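Local coordinates for protein negative regulator of ofd1 (Schizosaccharomyces pombe, PDB 3MSV) that acts as a nuclear import adaptor and direct inhibitor of ofd1, stabilises the Sre1N transcription factor for hypoxic gene expression, and is required for correct translation termination, at residues Leu227-Leu232 with Leu266-Asp271; Arg233-Leu238 with Thr262-Lys267; Ala123-Ser128 with Ser146-Ala151; Gln68-Tyr73 with Phe116-Ser121. One frame throughout, in Å; residues are numbered along the deposited sequence.

In the fold
From the N terminus, contact 4 comes first, bringing helix 114-129 beside helix 64-81 and closing a loop that contains helix 85-104. Contact 3 follows in series, folding helix 144-158 back along helix 114-129. That shared helix joins the two, whose centres lie about 13 Å apart, and they touch where Ser121 OG and Ala151 O probably form a hydrogen bond. Further along the all-helical chain, contact 1 sets the loop before helix 235-244 against the end of helix 251-267. Contact 2 lies inside that closure, apart from the shared Leu266 and Lys267, and pairs the two helices. The centres of contacts 1 and 2 are about 18 to 22 Å from those of contacts 3 and 4.

Contact 1 of 4, residues Leu227-Leu232 with Leu266-Asp271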
loop_
_atom_site.group_PDB
_atom_site.type_symbol
_atom_site.label_atom_id
_atom_site.label_comp_id
_atom_site.label_asym_id
_atom_site.label_seq_id
_atom_site.Cartn_x
_atom_site.Cartn_y
_atom_site.Cartn_z
ATOM N N LEU A 227 -11.175 -3.487 5.741
ATOM C CA LEU A 227 -10.232 -2.451 5.344
ATOM C C LEU A 227 -9.262 -2.164 6.478
ATOM O O LEU A 227 -9.373 -1.162 7.187
ATOM C CB LEU A 227 -10.998 -1.168 4.989
ATOM C CG LEU A 227 -10.517 -0.124 3.966
ATOM C CD1 LEU A 227 -10.189 1.242 4.570
ATOM C CD2 LEU A 227 -9.406 -0.610 3.072
ATOM N N THR A 228 -8.304 -3.062 6.652
ATOM C CA THR A 228 -7.371 -2.963 7.734
ATOM C C THR A 228 -6.041 -2.590 7.104
ATOM O O THR A 228 -5.844 -2.789 5.903
ATOM C CB THR A 228 -7.215 -4.310 8.450
ATOM O OG1 THR A 228 -6.668 -5.256 7.529
ATOM C CG2 THR A 228 -8.551 -4.820 8.983
ATOM N N PRO A 229 -5.123 -2.053 7.918
ATOM C CA PRO A 229 -3.757 -1.796 7.475
ATOM C C PRO A 229 -3.102 -3.062 6.902
ATOM O O PRO A 229 -2.395 -2.988 5.890
ATOM C CB PRO A 229 -3.047 -1.349 8.764
ATOM C CG PRO A 229 -4.141 -0.812 9.640
ATOM C CD PRO A 229 -5.360 -1.637 9.315
ATOM N N ASP A 230 -3.328 -4.206 7.540
ATOM C CA ASP A 230 -2.855 -5.484 7.016
ATOM C C ASP A 230 -3.339 -5.677 5.590
ATOM O O ASP A 230 -2.566 -6.007 4.698
ATOM C CB ASP A 230 -3.396 -6.660 7.845
ATOM C CG ASP A 230 -3.293 -8.003 7.084
ATOM O OD1 ASP A 230 -2.142 -8.341 6.713
ATOM O OD2 ASP A 230 -4.342 -8.696 6.844
ATOM N N SER A 231 -4.632 -5.486 5.380
ATOM C CA SER A 231 -5.216 -5.715 4.079
ATOM C C SER A 231 -4.657 -4.774 3.006
ATOM O O SER A 231 -4.759 -5.064 1.808
ATOM C CB SER A 231 -6.745 -5.592 4.146
ATOM O OG SER A 231 -7.138 -4.238 4.076
ATOM N N LEU A 232 -4.071 -3.654 3.425
ATOM C CA LEU A 232 -3.585 -2.666 2.468
ATOM C C LEU A 232 -2.089 -2.803 2.124
ATOM O O LEU A 232 -1.551 -2.023 1.329
ATOM C CB LEU A 232 -3.890 -1.251 2.957
ATOM C CG LEU A 232 -5.359 -0.863 2.954
ATOM C CD1 LEU A 232 -5.477 0.595 3.421
ATOM C CD2 LEU A 232 -5.921 -1.058 1.555
ATOM N N LEU A 266 -5.149 6.049 5.462
ATOM C CA LEU A 266 -5.741 6.858 6.516
ATOM C C LEU A 266 -7.093 6.288 6.917
ATOM O O LEU A 266 -7.380 6.085 8.103
ATOM C CB LEU A 266 -5.877 8.299 6.038
ATOM C CG LEU A 266 -4.910 9.417 6.463
ATOM C CD1 LEU A 266 -3.481 8.969 6.665
ATOM C CD2 LEU A 266 -4.996 10.609 5.483
ATOM N N LYS A 267 -7.932 6.006 5.927
ATOM C CA LYS A 267 -9.238 5.440 6.218
ATOM C C LYS A 267 -9.188 4.140 7.010
ATOM O O LYS A 267 -10.055 3.896 7.851
ATOM C CB LYS A 267 -10.045 5.226 4.939
ATOM C CG LYS A 267 -11.406 4.615 5.222
ATOM C CD LYS A 267 -12.481 5.313 4.461
ATOM C CE LYS A 267 -12.308 5.162 2.988
ATOM N NZ LYS A 267 -13.570 5.551 2.350
ATOM N N SER A 268 -8.197 3.291 6.754
ATOM C CA SER A 268 -8.146 2.016 7.463
ATOM C C SER A 268 -8.030 2.212 8.982
ATOM O O SER A 268 -8.165 1.256 9.757
ATOM C CB SER A 268 -7.000 1.140 6.951
ATOM O OG SER A 268 -5.731 1.638 7.348
ATOM N N VAL A 269 -7.777 3.448 9.401
ATOM C CA VAL A 269 -7.574 3.731 10.821
ATOM C C VAL A 269 -8.194 5.063 11.300
ATOM O O VAL A 269 -7.716 5.626 12.273
ATOM C CB VAL A 269 -6.045 3.738 11.183
ATOM C CG1 VAL A 269 -5.373 2.442 10.780
ATOM C CG2 VAL A 269 -5.337 4.933 10.522
ATOM N N VAL A 270 -9.235 5.575 10.637
ATOM C CA VAL A 270 -9.811 6.859 11.077
ATOM C C VAL A 270 -10.646 6.742 12.326
ATOM O O VAL A 270 -10.800 7.710 13.055
ATOM C CB VAL A 270 -10.714 7.564 10.038
ATOM C CG1 VAL A 270 -9.945 8.691 9.344
ATOM C CG2 VAL A 270 -11.365 6.570 9.087
ATOM N N ASP A 271 -11.232 5.581 12.556
ATOM C CA ASP A 271 -11.919 5.385 13.808
ATOM C C ASP A 271 -10.897 5.667 14.909
ATOM O O ASP A 271 -9.898 4.958 15.030
ATOM C CB ASP A 271 -12.448 3.970 13.914
ATOM C CG ASP A 271 -13.010 3.672 15.282
ATOM O OD1 ASP A 271 -13.010 4.587 16.134
ATOM O OD2 ASP A 271 -13.439 2.522 15.516
HETATM O O HOH W 1 -8.910 -1.224 10.368
#
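Ser268 presses its CB into the loop Leu227-Leu232, lying 3.3 Å from the carbonyl oxygen of Leu227. The CA of Ser268 leans on the same oxygen through a C-H...O contact. Beside the serine, CD1 of Leu227 packs on CG of Lys267 at 3.6 Å; a first torsion of -151°, with CG anti to the backbone N, swings the leucine branch that way. Leu232 adds its CD1, 3.9 Å from Ser268 CB, while Pro229 CG meets Val269 CG1 at a slant, 3.7 Å away. A water donates to both Leu227 O and Ser268 O, the latter at 2.7 Å, and so bridges the two backbones. The contact is a joint of the helical-repeat fold, seating the linker between helices 198-217 and 235-244 near the C-terminal end of helix 251-267. Ser268 OG is turned back to bond Trp265 O. On the facing loop an ST motif sets the shape: Thr228 OG1 accepts from Ser231 N at 3.0 Å. Ser231 OG in turn donates to an in-plane lone pair of Thr228 O. Further out, Lys267 NZ bonds Thr221 O, and helix 276-302 covers Pro229 with Tyr278 and Ile281.

Contact 2 of 4, residues Arg233-Leu238 with Thr262-Lys267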
loop_
_atom_site.group_PDB
_atom_site.type_symbol
_atom_site.label_atom_id
_atom_site.label_comp_id
_atom_site.label_asym_id
_atom_site.label_seq_id
_atom_site.Cartn_x
_atom_site.Cartn_y
_atom_site.Cartn_z
ATOM N N ARG A 233 -1.427 -3.804 2.692
ATOM C CA ARG A 233 -0.017 -4.046 2.409
ATOM C C ARG A 233 0.295 -4.066 0.904
ATOM O O ARG A 233 1.323 -3.572 0.475
ATOM C CB ARG A 233 0.432 -5.360 3.060
ATOM C CG ARG A 233 1.937 -5.590 3.064
ATOM C CD ARG A 233 2.379 -6.256 4.373
ATOM N NE ARG A 233 1.444 -7.292 4.813
ATOM C CZ ARG A 233 1.597 -8.588 4.565
ATOM N NH1 ARG A 233 2.655 -9.001 3.885
ATOM N NH2 ARG A 233 0.693 -9.468 4.989
ATOM N N PRO A 234 -0.599 -4.661 0.093
ATOM C CA PRO A 234 -0.303 -4.679 -1.348
ATOM C C PRO A 234 -0.178 -3.262 -1.931
ATOM O O PRO A 234 0.416 -3.076 -2.988
ATOM C CB PRO A 234 -1.504 -5.413 -1.946
ATOM C CG PRO A 234 -1.991 -6.307 -0.833
ATOM C CD PRO A 234 -1.783 -5.480 0.424
ATOM N N LEU A 235 -0.717 -2.266 -1.235
ATOM C CA LEU A 235 -0.553 -0.879 -1.688
ATOM C C LEU A 235 0.927 -0.486 -1.819
ATOM O O LEU A 235 1.254 0.439 -2.562
ATOM C CB LEU A 235 -1.274 0.089 -0.759
ATOM C CG LEU A 235 -2.567 0.723 -1.263
ATOM C CD1 LEU A 235 -3.355 -0.135 -2.254
ATOM C CD2 LEU A 235 -3.412 1.177 -0.093
ATOM N N TYR A 236 1.817 -1.187 -1.120
ATOM C CA TYR A 236 3.258 -0.925 -1.263
ATOM C C TYR A 236 3.771 -1.265 -2.661
ATOM O O TYR A 236 4.698 -0.621 -3.151
ATOM C CB TYR A 236 4.094 -1.667 -0.205
ATOM C CG TYR A 236 4.127 -0.967 1.144
ATOM C CD1 TYR A 236 3.409 -1.467 2.238
ATOM C CD2 TYR A 236 4.878 0.210 1.327
ATOM C CE1 TYR A 236 3.430 -0.815 3.485
ATOM C CE2 TYR A 236 4.916 0.874 2.574
ATOM C CZ TYR A 236 4.185 0.357 3.649
ATOM O OH TYR A 236 4.218 1.014 4.882
ATOM N N ILE A 237 3.189 -2.292 -3.283
ATOM C CA ILE A 237 3.531 -2.692 -4.645
ATOM C C ILE A 237 3.186 -1.558 -5.604
ATOM O O ILE A 237 3.964 -1.202 -6.482
ATOM C CB ILE A 237 2.742 -3.964 -5.059
ATOM C CG1 ILE A 237 3.103 -5.131 -4.123
ATOM C CG2 ILE A 237 3.011 -4.322 -6.517
ATOM C CD1 ILE A 237 2.061 -6.204 -4.035
ATOM N N LEU A 238 2.006 -0.980 -5.425
ATOM C CA LEU A 238 1.590 0.128 -6.265
ATOM C C LEU A 238 2.494 1.343 -6.069
ATOM O O LEU A 238 2.831 2.024 -7.035
ATOM C CB LEU A 238 0.151 0.500 -5.961
ATOM C CG LEU A 238 -0.489 1.634 -6.767
ATOM C CD1 LEU A 238 -0.401 1.396 -8.307
ATOM C CD2 LEU A 238 -1.931 1.806 -6.296
ATOM N N THR A 262 -2.838 7.158 -0.058
ATOM C CA THR A 262 -2.846 7.853 1.218
ATOM C C THR A 262 -4.228 7.845 1.816
ATOM O O THR A 262 -4.416 7.580 3.006
ATOM C CB THR A 262 -2.440 9.319 1.011
ATOM O OG1 THR A 262 -1.057 9.354 0.678
ATOM C CG2 THR A 262 -2.659 10.113 2.259
ATOM N N ALA A 263 -5.212 8.153 0.988
ATOM C CA ALA A 263 -6.571 8.196 1.491
ATOM C C ALA A 263 -7.002 6.841 2.068
ATOM O O ALA A 263 -7.675 6.782 3.093
ATOM C CB ALA A 263 -7.510 8.668 0.407
ATOM N N LEU A 264 -6.588 5.753 1.426
ATOM C CA LEU A 264 -6.923 4.422 1.907
ATOM C C LEU A 264 -6.202 4.072 3.211
ATOM O O LEU A 264 -6.823 3.571 4.162
ATOM C CB LEU A 264 -6.641 3.367 0.835
ATOM C CG LEU A 264 -7.676 3.405 -0.301
ATOM C CD1 LEU A 264 -7.388 2.340 -1.349
ATOM C CD2 LEU A 264 -9.081 3.228 0.256
ATOM N N TRP A 265 -4.897 4.313 3.255
ATOM C CA TRP A 265 -4.171 4.054 4.476
ATOM C C TRP A 265 -4.835 4.770 5.652
ATOM O O TRP A 265 -5.052 4.174 6.701
ATOM C CB TRP A 265 -2.714 4.481 4.357
ATOM C CG TRP A 265 -1.847 3.500 3.605
ATOM C CD1 TRP A 265 -1.239 3.688 2.388
ATOM C CD2 TRP A 265 -1.491 2.174 4.034
ATOM N NE1 TRP A 265 -0.509 2.555 2.045
ATOM C CE2 TRP A 265 -0.658 1.616 3.039
ATOM C CE3 TRP A 265 -1.786 1.416 5.165
ATOM C CZ2 TRP A 265 -0.125 0.336 3.148
ATOM C CZ3 TRP A 265 -1.256 0.137 5.269
ATOM C CH2 TRP A 265 -0.435 -0.388 4.267
ATOM N N LEU A 266 -5.149 6.049 5.462
ATOM C CA LEU A 266 -5.741 6.858 6.516
ATOM C C LEU A 266 -7.093 6.288 6.917
ATOM O O LEU A 266 -7.380 6.085 8.103
ATOM C CB LEU A 266 -5.877 8.299 6.038
ATOM C CG LEU A 266 -4.910 9.417 6.463
ATOM C CD1 LEU A 266 -3.481 8.969 6.665
ATOM C CD2 LEU A 266 -4.996 10.609 5.483
ATOM N N LYS A 267 -7.932 6.006 5.927
ATOM C CA LYS A 267 -9.238 5.440 6.218
ATOM C C LYS A 267 -9.188 4.140 7.010
ATOM O O LYS A 267 -10.055 3.896 7.851
ATOM C CB LYS A 267 -10.045 5.226 4.939
ATOM C CG LYS A 267 -11.406 4.615 5.222
ATOM C CD LYS A 267 -12.481 5.313 4.461
ATOM C CE LYS A 267 -12.308 5.162 2.988
ATOM N NZ LYS A 267 -13.570 5.551 2.350
#
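Trp265 and Leu235 lie alongside each other, pointing opposite ways from helices 251-267 and 235-244, two neighbours in the helical-repeat fold. The two backbones stay well apart, their nearest CA atoms, those of Leu235 and Trp265, being 8.7 Å from each other, and the large indole spans much of that distance. Its CG stands anti to the carbonyl carbon (chi1 -79°), which carries the ring across to the facing helix. Leu235 is the main bump on that side. Its CD2 enters the hollow between the indole face and Leu264 CB, sitting 4.1 Å from the centroid of the Trp265 five-membered ring in a CH-pi contact. The same methyl, Leu235 CD2, lies 4.0 Å from Leu264 CB, while Leu235 CB is 3.8 Å from Trp265 NE1. Tyr236 brings its ring to the far end of Trp265, the centroid of the Tyr236 ring 5.5 Å from that of the Trp265 six-membered ring and the two planes inclined at 56°. A leucine in place of Trp265 would probably leave a gap beside Tyr236 and take away the flat surface on which Leu235 CD2 rests. Leu213 of helix 198-217 packs against both Leu235 and Leu264, and Ala285 of helix 276-302 touches Tyr236 and Trp265. At the outermost corner of the indole, CH2 of Trp265 lies 3.9 Å from the backbone N of Arg233.

Contact 3 of 4, residues Ala123-Ser128 with Ser146-Ala151; sequences ALLAVS and SYIDAA
Tyr147 lays its ring beneath Val127, whose CG1 stands over the ring centre, 3.7 Å from the centroid and only 7° off the normal, a well-centred CH-pi contact. The Leu124 side chain runs roughly perpendicular to that of Tyr147, its CD2 reaching Tyr147 CD2 at 3.8 Å. With the ring of Tyr147 cut back to an alanine, Val127 CG1 would probably lose the face it rests on and Leu124 CD2 its aromatic neighbour. Next in sequence, Ile148 offers CG1 to two residues. Ser128 OG lies 3.3 Å from Ile148 CG1, and Leu125 CD2 touches the same carbon from a slant. The hydroxyl's polar need is met within its own helix: tucked between the backbone N and the carbonyl carbon (chi1 78°), Ser128 OG donates to an in-plane lone pair of Leu125 O at 2.6 Å. The two helices form an antiparallel pair, as expected of a helical-repeat protein, with the segment axes at 165° and 7.7 Å apart at their closest. The close approach is consistent with the small side chains of Ser128 and Ala151 at the interface. Ala150 follows, its CB 4.1 Å from Leu124 CD1. Ala151 then fits its methyl against the backbone of the facing helix, CB lying 3.6 Å from Leu125 N and also touching CB of Leu124 and Leu125. Beyond the pair, Val127 also packs on Val92 and Ile96 of helix 85-104, and Ile148 on Val182 of helix 166-189.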
loop_
_atom_site.group_PDB
_atom_site.type_symbol
_atom_site.label_atom_id
_atom_site.label_comp_id
_atom_site.label_asym_id
_atom_site.label_seq_id
_atom_site.Cartn_x
_atom_site.Cartn_y
_atom_site.Cartn_z
ATOM N N ALA A 123 -9.245 -15.630 0.665
ATOM C CA ALA A 123 -8.625 -16.882 1.095
ATOM C C ALA A 123 -7.657 -17.362 0.022
ATOM O O ALA A 123 -6.537 -17.755 0.325
ATOM C CB ALA A 123 -9.675 -17.956 1.382
ATOM N N LEU A 124 -8.085 -17.381 -1.237
ATOM C CA LEU A 124 -7.167 -17.839 -2.301
ATOM C C LEU A 124 -5.885 -17.029 -2.375
ATOM O O LEU A 124 -4.800 -17.582 -2.603
ATOM C CB LEU A 124 -7.838 -17.836 -3.666
ATOM C CG LEU A 124 -8.910 -18.937 -3.806
ATOM C CD1 LEU A 124 -9.879 -18.596 -4.958
ATOM C CD2 LEU A 124 -8.252 -20.286 -4.040
ATOM N N LEU A 125 -5.993 -15.719 -2.209
ATOM C CA LEU A 125 -4.812 -14.868 -2.268
ATOM C C LEU A 125 -3.913 -15.186 -1.074
ATOM O O LEU A 125 -2.674 -15.142 -1.171
ATOM C CB LEU A 125 -5.215 -13.395 -2.182
ATOM C CG LEU A 125 -4.604 -12.304 -3.076
ATOM C CD1 LEU A 125 -4.427 -10.973 -2.306
ATOM C CD2 LEU A 125 -3.335 -12.720 -3.799
ATOM N N ALA A 126 -4.524 -15.471 0.068
ATOM C CA ALA A 126 -3.707 -15.758 1.255
ATOM C C ALA A 126 -2.907 -17.057 1.074
ATOM O O ALA A 126 -1.805 -17.183 1.615
ATOM C CB ALA A 126 -4.547 -15.782 2.549
ATOM N N VAL A 127 -3.436 -18.014 0.320
ATOM C CA VAL A 127 -2.617 -19.181 0.014
ATOM C C VAL A 127 -1.372 -18.728 -0.769
ATOM O O VAL A 127 -0.255 -19.196 -0.494
ATOM C CB VAL A 127 -3.359 -20.256 -0.807
ATOM C CG1 VAL A 127 -2.419 -21.437 -1.137
ATOM C CG2 VAL A 127 -4.599 -20.759 -0.081
ATOM N N SER A 128 -1.554 -17.832 -1.753
ATOM C CA SER A 128 -0.390 -17.326 -2.500
ATOM C C SER A 128 0.574 -16.617 -1.541
ATOM O O SER A 128 1.789 -16.847 -1.569
ATOM C CB SER A 128 -0.793 -16.417 -3.674
ATOM O OG SER A 128 -1.143 -15.102 -3.248
ATOM N N SER A 146 -0.496 -19.163 -9.573
ATOM C CA SER A 146 -1.782 -19.744 -9.876
ATOM C C SER A 146 -2.838 -19.417 -8.825
ATOM O O SER A 146 -4.013 -19.264 -9.145
ATOM C CB SER A 146 -1.687 -21.251 -10.070
ATOM O OG SER A 146 -2.898 -21.658 -10.670
ATOM N N TYR A 147 -2.425 -19.296 -7.566
ATOM C CA TYR A 147 -3.365 -18.876 -6.531
ATOM C C TYR A 147 -3.764 -17.400 -6.658
ATOM O O TYR A 147 -4.918 -17.022 -6.383
ATOM C CB TYR A 147 -2.856 -19.234 -5.134
ATOM C CG TYR A 147 -3.306 -20.627 -4.774
ATOM C CD1 TYR A 147 -2.540 -21.727 -5.127
ATOM C CD2 TYR A 147 -4.542 -20.851 -4.187
ATOM C CE1 TYR A 147 -2.961 -23.015 -4.855
ATOM C CE2 TYR A 147 -4.984 -22.167 -3.925
ATOM C CZ TYR A 147 -4.174 -23.233 -4.253
ATOM O OH TYR A 147 -4.564 -24.543 -4.010
ATOM N N ILE A 148 -2.822 -16.578 -7.099
ATOM C CA ILE A 148 -3.134 -15.170 -7.405
ATOM C C ILE A 148 -4.148 -15.095 -8.554
ATOM O O ILE A 148 -5.147 -14.383 -8.466
ATOM C CB ILE A 148 -1.845 -14.361 -7.716
ATOM C CG1 ILE A 148 -0.965 -14.287 -6.467
ATOM C CG2 ILE A 148 -2.176 -12.951 -8.214
ATOM C CD1 ILE A 148 0.492 -13.794 -6.749
ATOM N N ASP A 149 -3.911 -15.858 -9.612
ATOM C CA ASP A 149 -4.847 -15.935 -10.753
ATOM C C ASP A 149 -6.244 -16.368 -10.285
ATOM O O ASP A 149 -7.256 -15.749 -10.629
ATOM C CB ASP A 149 -4.323 -16.912 -11.828
ATOM C CG ASP A 149 -3.059 -16.396 -12.547
ATOM O OD1 ASP A 149 -2.919 -15.151 -12.623
ATOM O OD2 ASP A 149 -2.220 -17.225 -13.058
ATOM N N ALA A 150 -6.303 -17.444 -9.504
ATOM C CA ALA A 150 -7.580 -17.887 -8.934
ATOM C C ALA A 150 -8.250 -16.803 -8.096
ATOM O O ALA A 150 -9.458 -16.585 -8.211
ATOM C CB ALA A 150 -7.390 -19.164 -8.109
ATOM N N ALA A 151 -7.479 -16.108 -7.266
ATOM C CA ALA A 151 -8.038 -15.041 -6.423
ATOM C C ALA A 151 -8.656 -13.941 -7.275
ATOM O O ALA A 151 -9.729 -13.411 -6.951
ATOM C CB ALA A 151 -6.969 -14.463 -5.491
#

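Contact 4 of 4, residues Gln68-Tyr73 with Phe116-Ser121; sequences QLWGLY and FHAAYS
A first torsion of -88° carries the Trp70 indole across to Ala119, and one of 164° puts Phe116 CG anti to its backbone N, bringing the phenyl ring round to Leu69 although the side chain sets out away from the facing helix. Ala119 CB sits over one face of the Trp70 indole, 3.4 Å from the centroid of the five-membered ring, a CH-pi contact displaced toward NE1 and CE2. Ala118 approaches differently: its CB lies at the indole edge, in plane, 3.8 Å from Trp70 CZ2. The ring is further fixed by a hydrogen bond from NE1 to Asp115 O, one turn before Ala119, which satisfies the buried nitrogen. Leu69 makes its contact through one methyl, CD1, which touches Phe116 CD1 at 3.7 Å and Ala119 CB at 3.9 Å. The small Ala119 is consistent with the approach of Trp70 CA to Ala119 CA, 5.6 Å, although the segment axes come no closer than 9.3 Å. Within the helical-repeat fold these axes run in roughly the same direction, at 22°. Helix 85-104 covers one flank with Thr95 on Leu69 and Leu103 on Phe116; helix 166-189 lies against another, where Arg167 touches Trp70 and Ala118.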
loop_
_atom_site.group_PDB
_atom_site.type_symbol
_atom_site.label_atom_id
_atom_site.label_comp_id
_atom_site.label_asym_id
_atom_site.label_seq_id
_atom_site.Cartn_x
_atom_site.Cartn_y
_atom_site.Cartn_z
ATOM N N GLN A 68 -19.875 -15.929 8.407
ATOM C CA GLN A 68 -18.956 -16.857 9.065
ATOM C C GLN A 68 -17.774 -17.310 8.197
ATOM O O GLN A 68 -16.727 -17.648 8.736
ATOM C CB GLN A 68 -19.700 -18.017 9.735
ATOM C CG GLN A 68 -20.428 -17.580 11.033
ATOM C CD GLN A 68 -19.510 -16.830 12.030
ATOM O OE1 GLN A 68 -18.393 -17.272 12.362
ATOM N NE2 GLN A 68 -19.994 -15.688 12.511
ATOM N N LEU A 69 -17.921 -17.278 6.868
ATOM C CA LEU A 69 -16.758 -17.408 5.980
ATOM C C LEU A 69 -15.731 -16.354 6.321
ATOM O O LEU A 69 -14.566 -16.655 6.574
ATOM C CB LEU A 69 -17.141 -17.159 4.531
ATOM C CG LEU A 69 -17.165 -18.297 3.531
ATOM C CD1 LEU A 69 -17.071 -17.698 2.138
ATOM C CD2 LEU A 69 -16.045 -19.313 3.800
ATOM N N TRP A 70 -16.171 -15.104 6.256
ATOM C CA TRP A 70 -15.348 -13.967 6.645
ATOM C C TRP A 70 -14.704 -14.150 8.008
ATOM O O TRP A 70 -13.535 -13.853 8.181
ATOM C CB TRP A 70 -16.145 -12.651 6.572
ATOM C CG TRP A 70 -16.055 -12.091 5.206
ATOM C CD1 TRP A 70 -17.015 -12.144 4.208
ATOM C CD2 TRP A 70 -14.919 -11.432 4.633
ATOM N NE1 TRP A 70 -16.531 -11.543 3.064
ATOM C CE2 TRP A 70 -15.251 -11.105 3.296
ATOM C CE3 TRP A 70 -13.654 -11.085 5.119
ATOM C CZ2 TRP A 70 -14.359 -10.447 2.452
ATOM C CZ3 TRP A 70 -12.770 -10.431 4.276
ATOM C CH2 TRP A 70 -13.127 -10.120 2.960
ATOM N N GLY A 71 -15.446 -14.661 8.983
ATOM C CA GLY A 71 -14.851 -14.888 10.296
ATOM C C GLY A 71 -13.635 -15.822 10.226
ATOM O O GLY A 71 -12.600 -15.573 10.875
ATOM N N LEU A 72 -13.755 -16.902 9.463
ATOM C CA LEU A 72 -12.639 -17.819 9.289
ATOM C C LEU A 72 -11.448 -17.085 8.658
ATOM O O LEU A 72 -10.309 -17.262 9.081
ATOM C CB LEU A 72 -13.042 -19.021 8.415
ATOM C CG LEU A 72 -14.060 -20.014 8.994
ATOM C CD1 LEU A 72 -14.432 -21.052 7.930
ATOM C CD2 LEU A 72 -13.507 -20.720 10.244
ATOM N N TYR A 73 -11.702 -16.269 7.637
ATOM C CA TYR A 73 -10.604 -15.552 6.997
ATOM C C TYR A 73 -9.987 -14.576 7.993
ATOM O O TYR A 73 -8.751 -14.509 8.118
ATOM C CB TYR A 73 -11.052 -14.821 5.728
ATOM C CG TYR A 73 -9.968 -13.929 5.151
ATOM C CD1 TYR A 73 -8.961 -14.454 4.356
ATOM C CD2 TYR A 73 -9.940 -12.569 5.419
ATOM C CE1 TYR A 73 -7.968 -13.654 3.842
ATOM C CE2 TYR A 73 -8.945 -11.753 4.897
ATOM C CZ TYR A 73 -7.969 -12.304 4.119
ATOM O OH TYR A 73 -6.981 -11.522 3.615
ATOM N N PHE A 116 -19.373 -13.002 -0.567
ATOM C CA PHE A 116 -18.967 -14.407 -0.587
ATOM C C PHE A 116 -17.774 -14.584 -1.504
ATOM O O PHE A 116 -16.801 -15.230 -1.148
ATOM C CB PHE A 116 -20.099 -15.296 -1.098
ATOM C CG PHE A 116 -19.644 -16.674 -1.495
ATOM C CD1 PHE A 116 -19.593 -17.697 -0.557
ATOM C CD2 PHE A 116 -19.255 -16.941 -2.812
ATOM C CE1 PHE A 116 -19.167 -18.985 -0.914
ATOM C CE2 PHE A 116 -18.825 -18.219 -3.198
ATOM C CZ PHE A 116 -18.786 -19.250 -2.245
ATOM N N HIS A 117 -17.862 -14.030 -2.708
ATOM C CA HIS A 117 -16.749 -14.109 -3.655
ATOM C C HIS A 117 -15.499 -13.390 -3.135
ATOM O O HIS A 117 -14.371 -13.836 -3.390
ATOM C CB HIS A 117 -17.182 -13.568 -5.014
ATOM C CG HIS A 117 -18.247 -14.392 -5.661
ATOM N ND1 HIS A 117 -19.585 -14.050 -5.626
ATOM C CD2 HIS A 117 -18.178 -15.570 -6.316
ATOM C CE1 HIS A 117 -20.293 -14.975 -6.247
ATOM N NE2 HIS A 117 -19.459 -15.908 -6.675
ATOM N N ALA A 118 -15.717 -12.294 -2.409
ATOM C CA ALA A 118 -14.661 -11.503 -1.783
ATOM C C ALA A 118 -13.890 -12.276 -0.711
ATOM O O ALA A 118 -12.648 -12.263 -0.704
ATOM C CB ALA A 118 -15.231 -10.199 -1.188
ATOM N N ALA A 119 -14.623 -12.949 0.186
ATOM C CA ALA A 119 -13.999 -13.815 1.178
ATOM C C ALA A 119 -13.235 -14.978 0.528
ATOM O O ALA A 119 -12.102 -15.288 0.900
ATOM C CB ALA A 119 -15.066 -14.354 2.171
ATOM N N TYR A 120 -13.872 -15.635 -0.430
ATOM C CA TYR A 120 -13.251 -16.766 -1.126
ATOM C C TYR A 120 -11.982 -16.263 -1.869
ATOM O O TYR A 120 -10.921 -16.882 -1.795
ATOM C CB TYR A 120 -14.255 -17.348 -2.135
ATOM C CG TYR A 120 -13.954 -18.747 -2.658
ATOM C CD1 TYR A 120 -14.920 -19.462 -3.362
ATOM C CD2 TYR A 120 -12.724 -19.338 -2.452
ATOM C CE1 TYR A 120 -14.658 -20.719 -3.852
ATOM C CE2 TYR A 120 -12.452 -20.596 -2.925
ATOM C CZ TYR A 120 -13.424 -21.282 -3.624
ATOM O OH TYR A 120 -13.160 -22.543 -4.096
ATOM N N SER A 121 -12.096 -15.139 -2.572
ATOM C CA SER A 121 -10.955 -14.573 -3.270
ATOM C C SER A 121 -9.807 -14.270 -2.308
ATOM O O SER A 121 -8.645 -14.607 -2.605
ATOM C CB SER A 121 -11.346 -13.300 -4.056
ATOM O OG SER A 121 -10.189 -12.670 -4.564
#